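Local coordinates for protein ethylbenzene dehydrogenase alpha-subunit (PDB 2IVF) that is the large catalytic subunit of a molybdenum enzyme of the molybdopterin oxidoreductase family, holding two pterin guanine dinucleotides and an iron-sulfur cluster, at residues A[208-220]-A[539-551]. Residues are numbered along the deposited sequence; the frame is centred on the assembly and turned at random.
Sequences YLMDGVSPDINVD and SAVGLVPPAMWLY
A chi1 of 83° puts W549 CG between the backbone N and the carbonyl carbon, turning one indole face to P215; the puckered proline ring crosses it at about a right angle, setting CG over the pyrrole end, 3.3 Å from W549 NE1, in CH-pi fashion. D220, its CG swung opposite the backbone N (chi1 -171°), brings OD1 within 2.7 Å of a water that donates to it and accepts from W549 NE1 in the indole plane. D220 OD2 forms salt bridges with K614 and R613, which probably balance its buried charge. P546 lays CG and CD against V219 of helix 217-221, the side chains crossing at about a right angle; CD is only 3.5 Å from V219 CG1, where a compact ring suits the tight fit. A two-strand parallel sheet, 214-215 beside 543-544, joins the segments: S214 N donates to G542 O (2.9 Å), V544 N to S214 O from above the carbonyl plane, and D216 N to V544 O (2.7 Å) within it. P215 fits because this pattern needs no N-H there. Glycine suits G542, whose phi is positive (81°) and whose CA faces G212 O. D216 N-caps the following helix, OD1 accepting from V219 N, while Y954 and M957 hold OD2. On the face carrying P215 and V544, V544 CG2 meets CG1 of V213, just before the strand.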
ATOM      1  N   TYR A 208      16.187   3.274 -28.478  1.00 26.30           N
ATOM      2  CA  TYR A 208      16.247   2.537 -29.749  1.00 26.14           C
ATOM      3  C   TYR A 208      16.648   3.408 -30.954  1.00 26.33           C
ATOM      4  O   TYR A 208      17.502   3.039 -31.803  1.00 26.14           O
ATOM      5  CB  TYR A 208      14.882   1.903 -29.961  1.00 27.17           C
ATOM      6  CG  TYR A 208      14.701   1.216 -31.260  1.00 28.05           C
ATOM      7  CD1 TYR A 208      15.654   0.321 -31.749  1.00 30.49           C
ATOM      8  CD2 TYR A 208      13.539   1.422 -32.008  1.00 30.32           C
ATOM      9  CE1 TYR A 208      15.450  -0.332 -32.948  1.00 28.28           C
ATOM     10  CE2 TYR A 208      13.342   0.783 -33.207  1.00 30.67           C
ATOM     11  CZ  TYR A 208      14.295  -0.097 -33.670  1.00 30.32           C
ATOM     12  OH  TYR A 208      14.091  -0.735 -34.869  1.00 31.20           O
ATOM     13  N   LEU A 209      16.041   4.581 -31.069  1.00 25.28           N
ATOM     14  CA  LEU A 209      16.435   5.452 -32.160  1.00 24.40           C
ATOM     15  C   LEU A 209      17.916   5.846 -32.059  1.00 23.99           C
ATOM     16  O   LEU A 209      18.581   6.004 -33.076  1.00 21.79           O
ATOM     17  CB  LEU A 209      15.547   6.679 -32.209  1.00 24.55           C
ATOM     18  CG  LEU A 209      14.127   6.448 -32.734  1.00 22.78           C
ATOM     19  CD1 LEU A 209      13.341   7.755 -32.693  1.00 21.17           C
ATOM     20  CD2 LEU A 209      14.183   5.947 -34.149  1.00 27.21           C
ATOM     21  N   MET A 210      18.420   6.000 -30.835  1.00 23.10           N
ATOM     22  CA  MET A 210      19.806   6.453 -30.619  1.00 24.98           C
ATOM     23  C   MET A 210      20.787   5.293 -30.530  1.00 24.53           C
ATOM     24  O   MET A 210      22.033   5.497 -30.501  1.00 25.61           O
ATOM     25  CB  MET A 210      19.891   7.283 -29.340  1.00 24.48           C
ATOM     26  CG  MET A 210      19.131   8.563 -29.435  1.00 25.84           C
ATOM     27  SD  MET A 210      19.559   9.714 -28.109  1.00 28.89           S
ATOM     28  CE  MET A 210      19.116   8.874 -26.674  1.00 23.44           C
ATOM     29  N   ASP A 211      20.226   4.083 -30.533  1.00 24.56           N
ATOM     30  CA  ASP A 211      20.949   2.843 -30.231  1.00 24.28           C
ATOM     31  C   ASP A 211      21.693   2.943 -28.896  1.00 23.56           C
ATOM     32  O   ASP A 211      22.858   2.561 -28.781  1.00 22.51           O
ATOM     33  CB  ASP A 211      21.899   2.469 -31.377  1.00 24.94           C
ATOM     34  CG  ASP A 211      22.511   1.094 -31.183  1.00 26.37           C
ATOM     35  OD1 ASP A 211      21.790   0.215 -30.687  1.00 32.22           O
ATOM     36  OD2 ASP A 211      23.715   0.923 -31.456  1.00 31.99           O
ATOM     37  N   GLY A 212      21.018   3.520 -27.909  1.00 21.93           N
ATOM     38  CA  GLY A 212      21.547   3.575 -26.545  1.00 22.84           C
ATOM     39  C   GLY A 212      21.371   2.235 -25.873  1.00 22.83           C
ATOM     40  O   GLY A 212      20.870   1.290 -26.485  1.00 23.19           O
ATOM     41  N   VAL A 213      21.774   2.149 -24.609  1.00 22.95           N
ATOM     42  CA  VAL A 213      21.793   0.907 -23.869  1.00 23.32           C
ATOM     43  C   VAL A 213      20.671   0.975 -22.861  1.00 23.05           C
ATOM     44  O   VAL A 213      20.533   1.981 -22.172  1.00 21.96           O
ATOM     45  CB  VAL A 213      23.129   0.703 -23.125  1.00 23.60           C
ATOM     46  CG1 VAL A 213      23.092  -0.632 -22.398  1.00 24.94           C
ATOM     47  CG2 VAL A 213      24.299   0.798 -24.107  1.00 24.39           C
ATOM     48  N   SER A 214      19.814  -0.044 -22.845  1.00 23.48           N
ATOM     49  CA  SER A 214      18.704  -0.090 -21.894  1.00 24.66           C
ATOM     50  C   SER A 214      18.731  -1.404 -21.090  1.00 24.63           C
ATOM     51  O   SER A 214      18.162  -2.423 -21.510  1.00 24.90           O
ATOM     52  CB  SER A 214      17.343   0.068 -22.573  1.00 25.86           C
ATOM     53  OG  SER A 214      17.353   1.016 -23.644  1.00 30.39           O
ATOM     54  N   PRO A 215      19.435  -1.410 -19.957  1.00 24.66           N
ATOM     55  CA  PRO A 215      19.377  -2.566 -19.105  1.00 24.42           C
ATOM     56  C   PRO A 215      17.956  -3.058 -18.861  1.00 24.85           C
ATOM     57  O   PRO A 215      17.008  -2.247 -18.702  1.00 24.07           O
ATOM     58  CB  PRO A 215      20.049  -2.063 -17.831  1.00 25.33           C
ATOM     59  CG  PRO A 215      21.104  -1.139 -18.327  1.00 24.11           C
ATOM     60  CD  PRO A 215      20.420  -0.423 -19.459  1.00 24.37           C
ATOM     61  N   ASP A 216      17.805  -4.374 -18.905  1.00 24.69           N
ATOM     62  CA  ASP A 216      16.460  -5.048 -18.827  1.00 24.91           C
ATOM     63  C   ASP A 216      15.723  -4.740 -17.536  1.00 25.29           C
ATOM     64  O   ASP A 216      16.211  -5.072 -16.467  1.00 25.84           O
ATOM     65  CB  ASP A 216      16.664  -6.547 -18.932  1.00 25.08           C
ATOM     66  CG  ASP A 216      15.400  -7.312 -19.148  1.00 25.03           C
ATOM     67  OD1 ASP A 216      14.437  -7.159 -18.366  1.00 24.37           O
ATOM     68  OD2 ASP A 216      15.386  -8.132 -20.099  1.00 26.51           O
ATOM     69  N   ILE A 217      14.558  -4.110 -17.639  1.00 24.63           N
ATOM     70  CA  ILE A 217      13.797  -3.674 -16.482  1.00 24.95           C
ATOM     71  C   ILE A 217      13.508  -4.852 -15.553  1.00 24.91           C
ATOM     72  O   ILE A 217      13.752  -4.789 -14.372  1.00 23.54           O
ATOM     73  CB  ILE A 217      12.485  -2.952 -16.901  1.00 25.07           C
ATOM     74  CG1 ILE A 217      11.528  -2.759 -15.705  1.00 25.35           C
ATOM     75  CG2 ILE A 217      11.747  -3.706 -18.010  1.00 27.49           C
ATOM     76  CD1 ILE A 217      12.057  -1.808 -14.644  1.00 24.33           C
ATOM     77  N   ASN A 218      12.984  -5.949 -16.091  1.00 25.48           N
ATOM     78  CA  ASN A 218      12.537  -7.043 -15.222  1.00 26.88           C
ATOM     79  C   ASN A 218      13.630  -7.788 -14.509  1.00 25.39           C
ATOM     80  O   ASN A 218      13.471  -8.178 -13.356  1.00 25.02           O
ATOM     81  CB  ASN A 218      11.666  -8.011 -16.004  1.00 28.27           C
ATOM     82  CG  ASN A 218      10.263  -7.641 -15.895  1.00 36.40           C
ATOM     83  OD1 ASN A 218       9.795  -6.717 -16.565  1.00 45.10           O
ATOM     84  ND2 ASN A 218       9.575  -8.270 -14.948  1.00 43.84           N
ATOM     85  N   VAL A 219      14.728  -7.987 -15.203  1.00 25.96           N
ATOM     86  CA  VAL A 219      15.895  -8.632 -14.615  1.00 25.10           C
ATOM     87  C   VAL A 219      16.488  -7.670 -13.543  1.00 25.69           C
ATOM     88  O   VAL A 219      17.006  -8.115 -12.501  1.00 24.74           O
ATOM     89  CB  VAL A 219      16.862  -8.987 -15.707  1.00 26.01           C
ATOM     90  CG1 VAL A 219      18.127  -9.712 -15.164  1.00 24.89           C
ATOM     91  CG2 VAL A 219      16.114  -9.871 -16.772  1.00 21.87           C
ATOM     92  N   ASP A 220      16.379  -6.364 -13.806  1.00 24.62           N
ATOM     93  CA  ASP A 220      16.985  -5.361 -12.939  1.00 24.97           C
ATOM     94  C   ASP A 220      16.213  -5.252 -11.611  1.00 24.42           C
ATOM     95  O   ASP A 220      16.815  -5.153 -10.533  1.00 25.64           O
ATOM     96  CB  ASP A 220      17.079  -4.014 -13.663  1.00 24.78           C
ATOM     97  CG  ASP A 220      17.903  -2.998 -12.886  1.00 25.04           C
ATOM     98  OD1 ASP A 220      19.139  -3.219 -12.683  1.00 22.63           O
ATOM     99  OD2 ASP A 220      17.309  -1.978 -12.480  1.00 24.98           O
ATOM    100  N   SER A 539      18.023  -7.978 -28.541  1.00 28.87           N
ATOM    101  CA  SER A 539      19.376  -7.469 -28.749  1.00 30.30           C
ATOM    102  C   SER A 539      19.478  -6.421 -29.878  1.00 31.01           C
ATOM    103  O   SER A 539      20.388  -5.568 -29.867  1.00 31.66           O
ATOM    104  CB  SER A 539      20.292  -8.657 -29.042  1.00 30.44           C
ATOM    105  OG  SER A 539      20.325  -9.502 -27.906  1.00 34.52           O
ATOM    106  N   ALA A 540      18.587  -6.510 -30.870  1.00 30.81           N
ATOM    107  CA  ALA A 540      18.543  -5.526 -31.944  1.00 29.75           C
ATOM    108  C   ALA A 540      18.106  -4.156 -31.405  1.00 29.62           C
ATOM    109  O   ALA A 540      18.475  -3.129 -31.953  1.00 28.77           O
ATOM    110  CB  ALA A 540      17.597  -5.982 -33.055  1.00 30.01           C
ATOM    111  N   VAL A 541      17.304  -4.136 -30.348  1.00 29.23           N
ATOM    112  CA  VAL A 541      16.810  -2.865 -29.821  1.00 29.10           C
ATOM    113  C   VAL A 541      17.563  -2.370 -28.578  1.00 29.37           C
ATOM    114  O   VAL A 541      17.112  -1.410 -27.936  1.00 30.09           O
ATOM    115  CB  VAL A 541      15.280  -2.929 -29.534  1.00 29.37           C
ATOM    116  CG1 VAL A 541      14.519  -3.466 -30.799  1.00 29.27           C
ATOM    117  CG2 VAL A 541      15.008  -3.790 -28.336  1.00 27.06           C
ATOM    118  N   GLY A 542      18.669  -3.034 -28.208  1.00 28.62           N
ATOM    119  CA  GLY A 542      19.557  -2.551 -27.105  1.00 27.95           C
ATOM    120  C   GLY A 542      19.123  -2.867 -25.675  1.00 27.83           C
ATOM    121  O   GLY A 542      19.592  -2.230 -24.709  1.00 25.87           O
ATOM    122  N   LEU A 543      18.220  -3.839 -25.542  1.00 27.13           N
ATOM    123  CA  LEU A 543      17.796  -4.318 -24.240  1.00 26.90           C
ATOM    124  C   LEU A 543      18.781  -5.398 -23.838  1.00 26.72           C
ATOM    125  O   LEU A 543      18.975  -6.376 -24.569  1.00 26.15           O
ATOM    126  CB  LEU A 543      16.395  -4.891 -24.296  1.00 26.94           C
ATOM    127  CG  LEU A 543      15.314  -3.832 -24.516  1.00 27.62           C
ATOM    128  CD1 LEU A 543      14.028  -4.460 -25.008  1.00 29.02           C
ATOM    129  CD2 LEU A 543      15.074  -3.043 -23.228  1.00 28.96           C
ATOM    130  N   VAL A 544      19.400  -5.210 -22.680  1.00 26.24           N
ATOM    131  CA  VAL A 544      20.591  -5.983 -22.315  1.00 25.65           C
ATOM    132  C   VAL A 544      20.461  -6.488 -20.869  1.00 24.98           C
ATOM    133  O   VAL A 544      19.828  -5.834 -20.030  1.00 23.94           O
ATOM    134  CB  VAL A 544      21.892  -5.122 -22.527  1.00 25.77           C
ATOM    135  CG1 VAL A 544      21.905  -4.546 -23.932  1.00 24.71           C
ATOM    136  CG2 VAL A 544      21.950  -3.984 -21.495  1.00 25.04           C
ATOM    137  N   PRO A 545      21.014  -7.680 -20.578  1.00 25.38           N
ATOM    138  CA  PRO A 545      21.040  -8.186 -19.182  1.00 25.23           C
ATOM    139  C   PRO A 545      21.729  -7.186 -18.273  1.00 25.14           C
ATOM    140  O   PRO A 545      22.843  -6.784 -18.603  1.00 25.82           O
ATOM    141  CB  PRO A 545      21.887  -9.472 -19.277  1.00 24.89           C
ATOM    142  CG  PRO A 545      22.578  -9.410 -20.617  1.00 27.78           C
ATOM    143  CD  PRO A 545      21.656  -8.620 -21.510  1.00 25.95           C
ATOM    144  N   PRO A 546      21.063  -6.717 -17.203  1.00 24.25           N
ATOM    145  CA  PRO A 546      21.637  -5.682 -16.304  1.00 24.41           C
ATOM    146  C   PRO A 546      22.859  -6.087 -15.461  1.00 24.94           C
ATOM    147  O   PRO A 546      23.697  -5.225 -15.142  1.00 24.38           O
ATOM    148  CB  PRO A 546      20.437  -5.275 -15.441  1.00 25.55           C
ATOM    149  CG  PRO A 546      19.549  -6.448 -15.486  1.00 25.41           C
ATOM    150  CD  PRO A 546      19.698  -7.083 -16.800  1.00 23.55           C
ATOM    151  N   ALA A 547      23.055  -7.383 -15.195  1.00 24.74           N
ATOM    152  CA  ALA A 547      24.285  -7.838 -14.518  1.00 24.89           C
ATOM    153  C   ALA A 547      25.571  -7.415 -15.243  1.00 25.41           C
ATOM    154  O   ALA A 547      26.629  -7.228 -14.606  1.00 25.39           O
ATOM    155  CB  ALA A 547      24.258  -9.383 -14.276  1.00 23.91           C
ATOM    156  N   MET A 548      25.518  -7.313 -16.572  1.00 25.60           N
ATOM    157  CA  MET A 548      26.736  -7.122 -17.342  1.00 26.23           C
ATOM    158  C   MET A 548      27.336  -5.755 -17.092  1.00 26.04           C
ATOM    159  O   MET A 548      28.513  -5.660 -16.743  1.00 25.19           O
ATOM    160  CB  MET A 548      26.523  -7.300 -18.849  1.00 27.29           C
ATOM    161  CG  MET A 548      26.039  -8.672 -19.246  1.00 28.42           C
ATOM    162  SD  MET A 548      27.055 -10.005 -18.562  1.00 30.87           S
ATOM    163  CE  MET A 548      26.241 -11.435 -19.313  1.00 32.19           C
ATOM    164  N   TRP A 549      26.549  -4.705 -17.285  1.00 25.08           N
ATOM    165  CA  TRP A 549      27.100  -3.360 -17.197  1.00 24.61           C
ATOM    166  C   TRP A 549      27.386  -3.056 -15.696  1.00 24.33           C
ATOM    167  O   TRP A 549      28.376  -2.420 -15.386  1.00 23.64           O
ATOM    168  CB  TRP A 549      26.175  -2.320 -17.854  1.00 25.40           C
ATOM    169  CG  TRP A 549      25.082  -1.842 -16.993  1.00 23.07           C
ATOM    170  CD1 TRP A 549      23.956  -2.493 -16.646  1.00 26.81           C
ATOM    171  CD2 TRP A 549      25.033  -0.578 -16.362  1.00 24.74           C
ATOM    172  NE1 TRP A 549      23.188  -1.709 -15.790  1.00 25.50           N
ATOM    173  CE2 TRP A 549      23.845  -0.528 -15.598  1.00 25.01           C
ATOM    174  CE3 TRP A 549      25.911   0.505 -16.337  1.00 24.20           C
ATOM    175  CZ2 TRP A 549      23.483   0.577 -14.859  1.00 26.72           C
ATOM    176  CZ3 TRP A 549      25.565   1.610 -15.592  1.00 26.78           C
ATOM    177  CH2 TRP A 549      24.357   1.644 -14.869  1.00 26.91           C
ATOM    178  N   LEU A 550      26.564  -3.595 -14.787  1.00 23.16           N
ATOM    179  CA  LEU A 550      26.821  -3.406 -13.362  1.00 23.51           C
ATOM    180  C   LEU A 550      28.146  -4.014 -12.973  1.00 23.18           C
ATOM    181  O   LEU A 550      28.934  -3.384 -12.241  1.00 23.23           O
ATOM    182  CB  LEU A 550      25.706  -3.974 -12.498  1.00 23.02           C
ATOM    183  CG  LEU A 550      24.350  -3.265 -12.574  1.00 24.58           C
ATOM    184  CD1 LEU A 550      23.333  -4.005 -11.727  1.00 24.00           C
ATOM    185  CD2 LEU A 550      24.455  -1.766 -12.184  1.00 23.11           C
ATOM    186  N   TYR A 551      28.422  -5.202 -13.519  1.00 22.62           N
ATOM    187  CA  TYR A 551      29.684  -5.915 -13.277  1.00 22.32           C
ATOM    188  C   TYR A 551      30.891  -5.201 -13.851  1.00 21.83           C
ATOM    189  O   TYR A 551      31.894  -5.074 -13.182  1.00 21.22           O
ATOM    190  CB  TYR A 551      29.637  -7.330 -13.914  1.00 21.21           C
ATOM    191  CG  TYR A 551      30.852  -8.214 -13.696  1.00 21.12           C
ATOM    192  CD1 TYR A 551      30.979  -8.990 -12.545  1.00 20.16           C
ATOM    193  CD2 TYR A 551      31.852  -8.349 -14.685  1.00 18.66           C
ATOM    194  CE1 TYR A 551      32.107  -9.843 -12.360  1.00 21.55           C
ATOM    195  CE2 TYR A 551      32.919  -9.186 -14.503  1.00 21.51           C
ATOM    196  CZ  TYR A 551      33.037  -9.937 -13.338  1.00 19.58           C
ATOM    197  OH  TYR A 551      34.149 -10.741 -13.228  1.00 21.74           O
TER
HETATM  198  O   HOH W   1      20.734  -1.928 -14.513  1.00 20.57           O